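Local coordinates for protein NADH:ubiquinone oxidoreductase, Na translocating, C subunit (Parabacteroides distasonis, PDB 3LWX) that is the C subunit of a sodium-translocating membrane oxidoreductase and carries a domain of the FMN-binding family, at residues 18-26 with 111-119. Residues are numbered along the deposited sequence; the frame is centred on the assembly and turned at random. Where two conformers were deposited one is given.
Sequences QQILRSINV and IYGADFSHQ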
ATOM      1  N   GLN A  18       1.032   5.980 -10.481  1.00  7.18           N
ATOM      2  CA  GLN A  18       0.504   4.727 -11.035  1.00  7.16           C
ATOM      3  C   GLN A  18       0.338   3.654  -9.958  1.00  7.24           C
ATOM      4  O   GLN A  18      -0.651   2.923  -9.969  1.00  7.69           O
ATOM      5  CB  GLN A  18       1.381   4.186 -12.167  1.00  7.34           C
ATOM      6  CG  GLN A  18       1.329   4.957 -13.444  1.00  8.63           C
ATOM      7  CD  GLN A  18       2.355   4.417 -14.417  1.00  9.44           C
ATOM      8  OE1 GLN A  18       3.548   4.568 -14.215  1.00 13.66           O
ATOM      9  NE2 GLN A  18       1.895   3.750 -15.450  1.00 11.42           N
ATOM     10  N   GLN A  19       1.316   3.539  -9.055  1.00  6.79           N
ATOM     11  CA  GLN A  19       1.252   2.556  -7.970  1.00  6.43           C
ATOM     12  C   GLN A  19       0.059   2.829  -7.048  1.00  6.31           C
ATOM     13  O   GLN A  19      -0.696   1.927  -6.679  1.00  6.98           O
ATOM     14  CB  GLN A  19       2.541   2.582  -7.167  1.00  6.97           C
ATOM     15  CG  GLN A  19       3.760   2.095  -7.931  1.00  7.51           C
ATOM     16  CD  GLN A  19       5.042   2.421  -7.198  1.00  8.49           C
ATOM     17  OE1 GLN A  19       5.180   2.164  -6.004  1.00  8.08           O
ATOM     18  NE2 GLN A  19       5.994   3.002  -7.918  1.00 10.16           N
ATOM     19  N   ILE A  20      -0.088   4.082  -6.634  1.00  6.07           N
ATOM     20  CA  ILE A  20      -1.196   4.496  -5.792  1.00  6.34           C
ATOM     21  C   ILE A  20      -2.522   4.212  -6.512  1.00  6.41           C
ATOM     22  O   ILE A  20      -3.456   3.662  -5.910  1.00  6.77           O
ATOM     23  CB  ILE A  20      -1.026   5.978  -5.404  1.00  6.50           C
ATOM     24  CG1 ILE A  20       0.158   6.115  -4.440  1.00  7.44           C
ATOM     25  CG2 ILE A  20      -2.308   6.516  -4.769  1.00  8.27           C
ATOM     26  CD1 ILE A  20       0.574   7.546  -4.148  1.00  8.80           C
ATOM     27  N   LEU A  21      -2.605   4.594  -7.782  1.00  6.69           N
ATOM     28  CA  LEU A  21      -3.819   4.320  -8.541  1.00  6.74           C
ATOM     29  C   LEU A  21      -4.118   2.815  -8.644  1.00  6.81           C
ATOM     30  O   LEU A  21      -5.281   2.404  -8.517  1.00  6.93           O
ATOM     31  CB  LEU A  21      -3.740   4.970  -9.924  1.00  7.79           C
ATOM     32  CG  LEU A  21      -3.877   6.491  -9.915  1.00  8.14           C
ATOM     33  CD1 LEU A  21      -3.448   7.056 -11.265  1.00 10.36           C
ATOM     34  CD2 LEU A  21      -5.290   6.917  -9.547  1.00 10.41           C
ATOM     35  N   ARG A  22      -3.096   1.993  -8.857  1.00  6.60           N
ATOM     36  CA  ARG A  22      -3.343   0.546  -8.931  1.00  6.93           C
ATOM     37  C   ARG A  22      -3.934   0.021  -7.631  1.00  6.60           C
ATOM     38  O   ARG A  22      -4.724  -0.920  -7.660  1.00  6.79           O
ATOM     39  CB  ARG A  22      -2.086  -0.245  -9.307  1.00  7.04           C
ATOM     40  CG  ARG A  22      -1.660  -0.049 -10.756  1.00  8.30           C
ATOM     41  CD  ARG A  22      -0.631  -1.073 -11.184  1.00  9.15           C
ATOM     42  NE  ARG A  22       0.647  -0.973 -10.482  1.00  8.10           N
ATOM     43  CZ  ARG A  22       1.710  -0.292 -10.888  1.00  8.41           C
ATOM     44  NH1 ARG A  22       1.700   0.443 -11.993  1.00  9.91           N
ATOM     45  NH2 ARG A  22       2.810  -0.331 -10.139  1.00  9.88           N
ATOM     46  N   SER A  23      -3.569   0.621  -6.497  1.00  6.35           N
ATOM     47  CA  SER A  23      -4.130   0.188  -5.209  1.00  6.26           C
ATOM     48  C   SER A  23      -5.608   0.514  -5.054  1.00  6.38           C
ATOM     49  O   SER A  23      -6.249  -0.047  -4.164  1.00  6.81           O
ATOM     50  CB  SER A  23      -3.349   0.767  -4.031  1.00  6.87           C
ATOM     51  OG  SER A  23      -3.707   2.095  -3.708  1.00  7.42           O
ATOM     52  N   ILE A  24      -6.141   1.408  -5.912  1.00  6.93           N
ATOM     53  CA  ILE A  24      -7.578   1.676  -5.984  1.00  7.69           C
ATOM     54  C   ILE A  24      -8.146   1.205  -7.328  1.00  7.59           C
ATOM     55  O   ILE A  24      -9.159   1.716  -7.808  1.00  8.44           O
ATOM     56  CB  ILE A  24      -7.962   3.142  -5.644  1.00  8.06           C
ATOM     57  CG1 ILE A  24      -7.247   4.158  -6.555  1.00  7.93           C
ATOM     58  CG2 ILE A  24      -7.689   3.381  -4.158  1.00  8.38           C
ATOM     59  CD1 ILE A  24      -7.841   5.572  -6.473  1.00 10.23           C
ATOM     60  N   ASN A  25      -7.491   0.212  -7.933  1.00  7.21           N
ATOM     61  CA  ASN A  25      -8.021  -0.483  -9.105  1.00  7.69           C
ATOM     62  C   ASN A  25      -8.138   0.384 -10.344  1.00  7.87           C
ATOM     63  O   ASN A  25      -9.055   0.219 -11.156  1.00  9.62           O
ATOM     64  CB  ASN A  25      -9.354  -1.133  -8.720  1.00  8.22           C
ATOM     65  CG  ASN A  25      -9.188  -1.990  -7.487  1.00  8.59           C
ATOM     66  OD1 ASN A  25      -8.277  -2.794  -7.435  1.00 10.16           O
ATOM     67  ND2 ASN A  25     -10.003  -1.760  -6.465  1.00  9.65           N
ATOM     68  N   VAL A  26      -7.156   1.259 -10.527  1.00  8.04           N
ATOM     69  CA  VAL A  26      -7.078   2.146 -11.690  1.00  8.38           C
ATOM     70  C   VAL A  26      -5.712   1.911 -12.325  1.00  8.04           C
ATOM     71  O   VAL A  26      -4.679   2.107 -11.677  1.00  8.60           O
ATOM     72  CB  VAL A  26      -7.302   3.607 -11.287  1.00  9.33           C
ATOM     73  CG1 VAL A  26      -7.008   4.541 -12.460  1.00 10.89           C
ATOM     74  CG2 VAL A  26      -8.716   3.777 -10.733  1.00 11.16           C
ATOM     75  N   ILE A 111     -10.344  -4.196   2.752  1.00  6.76           N
ATOM     76  CA  ILE A 111      -9.419  -3.827   1.700  1.00  6.49           C
ATOM     77  C   ILE A 111     -10.134  -3.694   0.365  1.00  6.74           C
ATOM     78  O   ILE A 111     -10.907  -4.562  -0.051  1.00  7.82           O
ATOM     79  CB  ILE A 111      -8.248  -4.832   1.629  1.00  6.97           C
ATOM     80  CG1 ILE A 111      -7.411  -4.720   2.912  1.00  7.83           C
ATOM     81  CG2 ILE A 111      -7.357  -4.596   0.396  1.00  7.36           C
ATOM     82  CD1 ILE A 111      -6.583  -5.968   3.259  1.00 10.08           C
ATOM     83  N   TYR A 112      -9.849  -2.591  -0.325  1.00  6.42           N
ATOM     84  CA  TYR A 112     -10.414  -2.265  -1.631  1.00  7.00           C
ATOM     85  C   TYR A 112      -9.449  -2.653  -2.777  1.00  6.48           C
ATOM     86  O   TYR A 112      -9.887  -3.103  -3.852  1.00  7.55           O
ATOM     87  CB  TYR A 112     -10.761  -0.771  -1.669  1.00  7.07           C
ATOM     88  CG  TYR A 112     -11.362  -0.283  -2.955  1.00  8.02           C
ATOM     89  CD1 TYR A 112     -12.575  -0.760  -3.413  1.00  9.60           C
ATOM     90  CD2 TYR A 112     -10.714   0.677  -3.705  1.00  8.55           C
ATOM     91  CE1 TYR A 112     -13.130  -0.289  -4.613  1.00 11.42           C
ATOM     92  CE2 TYR A 112     -11.263   1.178  -4.893  1.00 11.03           C
ATOM     93  CZ  TYR A 112     -12.471   0.687  -5.352  1.00 11.04           C
ATOM     94  OH  TYR A 112     -13.029   1.160  -6.524  1.00 14.91           O
ATOM     95  N   GLY A 113      -8.150  -2.514  -2.553  1.00  7.04           N
ATOM     96  CA  GLY A 113      -7.153  -2.898  -3.551  1.00  6.50           C
ATOM     97  C   GLY A 113      -5.772  -2.820  -2.950  1.00  6.02           C
ATOM     98  O   GLY A 113      -5.593  -2.358  -1.828  1.00  6.64           O
ATOM     99  N   ALA A 114      -4.774  -3.233  -3.730  1.00  6.04           N
ATOM    100  CA  ALA A 114      -3.404  -3.309  -3.264  1.00  6.50           C
ATOM    101  C   ALA A 114      -2.451  -3.313  -4.447  1.00  6.18           C
ATOM    102  O   ALA A 114      -2.820  -3.735  -5.549  1.00  7.38           O
ATOM    103  CB  ALA A 114      -3.209  -4.583  -2.448  1.00  8.01           C
ATOM    104  N   ASP A 115      -1.222  -2.876  -4.191  1.00  6.20           N
ATOM    105  CA  ASP A 115      -0.141  -2.904  -5.174  1.00  5.85           C
ATOM    106  C   ASP A 115       1.151  -3.151  -4.419  1.00  6.47           C
ATOM    107  O   ASP A 115       1.389  -2.503  -3.398  1.00  6.99           O
ATOM    108  CB  ASP A 115      -0.031  -1.579  -5.931  1.00  6.97           C
ATOM    109  CG  ASP A 115       0.911  -1.659  -7.118  1.00  6.54           C
ATOM    110  OD1 ASP A 115       0.579  -2.435  -8.040  1.00  8.03           O
ATOM    111  OD2 ASP A 115       1.938  -0.950  -7.135  1.00  8.26           O
ATOM    112  N   PHE A 116       1.997  -4.042  -4.939  1.00  6.09           N
ATOM    113  CA  PHE A 116       3.270  -4.347  -4.304  1.00  6.11           C
ATOM    114  C   PHE A 116       4.403  -4.189  -5.306  1.00  6.88           C
ATOM    115  O   PHE A 116       4.280  -4.614  -6.459  1.00  7.82           O
ATOM    116  CB  PHE A 116       3.277  -5.770  -3.721  1.00  6.86           C
ATOM    117  CG  PHE A 116       2.161  -6.020  -2.738  1.00  6.76           C
ATOM    118  CD1 PHE A 116       2.247  -5.576  -1.434  1.00  8.81           C
ATOM    119  CD2 PHE A 116       1.014  -6.671  -3.124  1.00  8.11           C
ATOM    120  CE1 PHE A 116       1.219  -5.784  -0.536  1.00  8.91           C
ATOM    121  CE2 PHE A 116      -0.021  -6.871  -2.229  1.00  9.12           C
ATOM    122  CZ  PHE A 116       0.089  -6.430  -0.948  1.00  8.15           C
ATOM    123  N   SER A 117       5.520  -3.684  -4.799  1.00  6.95           N
ATOM    124  CA  SER A 117       6.704  -3.425  -5.581  1.00  7.15           C
ATOM    125  C   SER A 117       7.948  -3.934  -4.863  1.00  7.45           C
ATOM    126  O   SER A 117       7.938  -4.225  -3.667  1.00  7.51           O
ATOM    127  CB  SER A 117       6.864  -1.931  -5.842  1.00  8.08           C
ATOM    128  OG  SER A 117       5.814  -1.431  -6.650  1.00  8.74           O
ATOM    129  N   HIS A 118       9.047  -4.005  -5.604  1.00  7.81           N
ATOM    130  CA  HIS A 118      10.297  -4.502  -5.054  1.00  7.85           C
ATOM    131  C   HIS A 118      11.468  -4.002  -5.876  1.00  8.72           C
ATOM    132  O   HIS A 118      11.340  -3.643  -7.048  1.00  9.55           O
ATOM    133  CB  HIS A 118      10.311  -6.032  -5.040  1.00  7.83           C
ATOM    134  CG  HIS A 118      10.176  -6.616  -6.403  1.00  8.15           C
ATOM    135  ND1 HIS A 118      11.266  -6.933  -7.187  1.00  8.72           N
ATOM    136  CD2 HIS A 118       9.074  -6.814  -7.172  1.00  9.52           C
ATOM    137  CE1 HIS A 118      10.830  -7.342  -8.364  1.00  9.25           C
ATOM    138  NE2 HIS A 118       9.507  -7.272  -8.387  1.00 10.28           N
ATOM    139  N   GLN A 119      12.624  -4.005  -5.239  1.00  8.97           N
ATOM    140  CA  GLN A 119      13.865  -3.558  -5.863  0.67 10.70           C
ATOM    141  C   GLN A 119      14.544  -4.607  -6.714  1.00 10.65           C
ATOM    142  O   GLN A 119      15.080  -4.291  -7.769  1.00 12.85           O
ATOM    143  CB  GLN A 119      14.830  -3.120  -4.756  0.67 12.08           C
ATOM    144  CG  GLN A 119      16.207  -2.585  -5.203  0.67 15.32           C
ATOM    145  CD  GLN A 119      17.326  -3.632  -5.410  0.67 20.02           C
ATOM    146  OE1 GLN A 119      18.290  -3.361  -6.129  0.67 28.29           O
ATOM    147  NE2 GLN A 119      17.215  -4.800  -4.774  0.67 21.44           N
TER
HETATM  148  O   HOH W   1       3.854  -0.242  -5.270  1.00  8.01           O
HETATM  149  O   HOH W   2      -5.720  -3.468  -6.575  1.00  7.88           O
HETATM  150  O   HOH W   3     -11.462   3.318  -7.464  0.50 13.14           O
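The ring of Y112 carries the amide of N25 on one face, with ND2 3.5 Å above the plane and over the ring centre; I24 CB and water 3 lie in plane at its edge, the water bridging Y112 OH and I24 O. A nearly straight hydrogen bond of 2.9 Å from N25 ND2 to Y112 O keeps ND2 over the ring of the same residue. The guanidinium of R22 has Q18 O and the CA of Q19 toward the rim of one face and D115 OD1 at its edge, 3° out of plane. R22 bends at chi3 (-65°) to meet D115 side-on, the two planes standing 59° apart. Its NE reaches D115 OD1 at 2.8 Å, from above the carboxylate plane. The longer, bent member of the pair runs from R22 NH2 to D115 OD2 at 3.2 Å, on the syn side but tilted from that plane. Water 1 donates to D115 OD2 and Q19 OE1 and accepts from S117 OG; the NE2 of Q19 turns to D15. At the helix end, N25 is the C' residue of a Schellman motif, facing the classic bulge that Y112 and G113 form opposite S103. S23 O comes within 3.1 Å of G113 CA and is hydrogen-bonded by S103 OG. The last turns of helix 4-23 run roughly antiparallel to strand 111-118, outermost in the antiparallel sheet. With R22 and a water donating to it, the buried D115 carboxylate is probably stabilised as the anion.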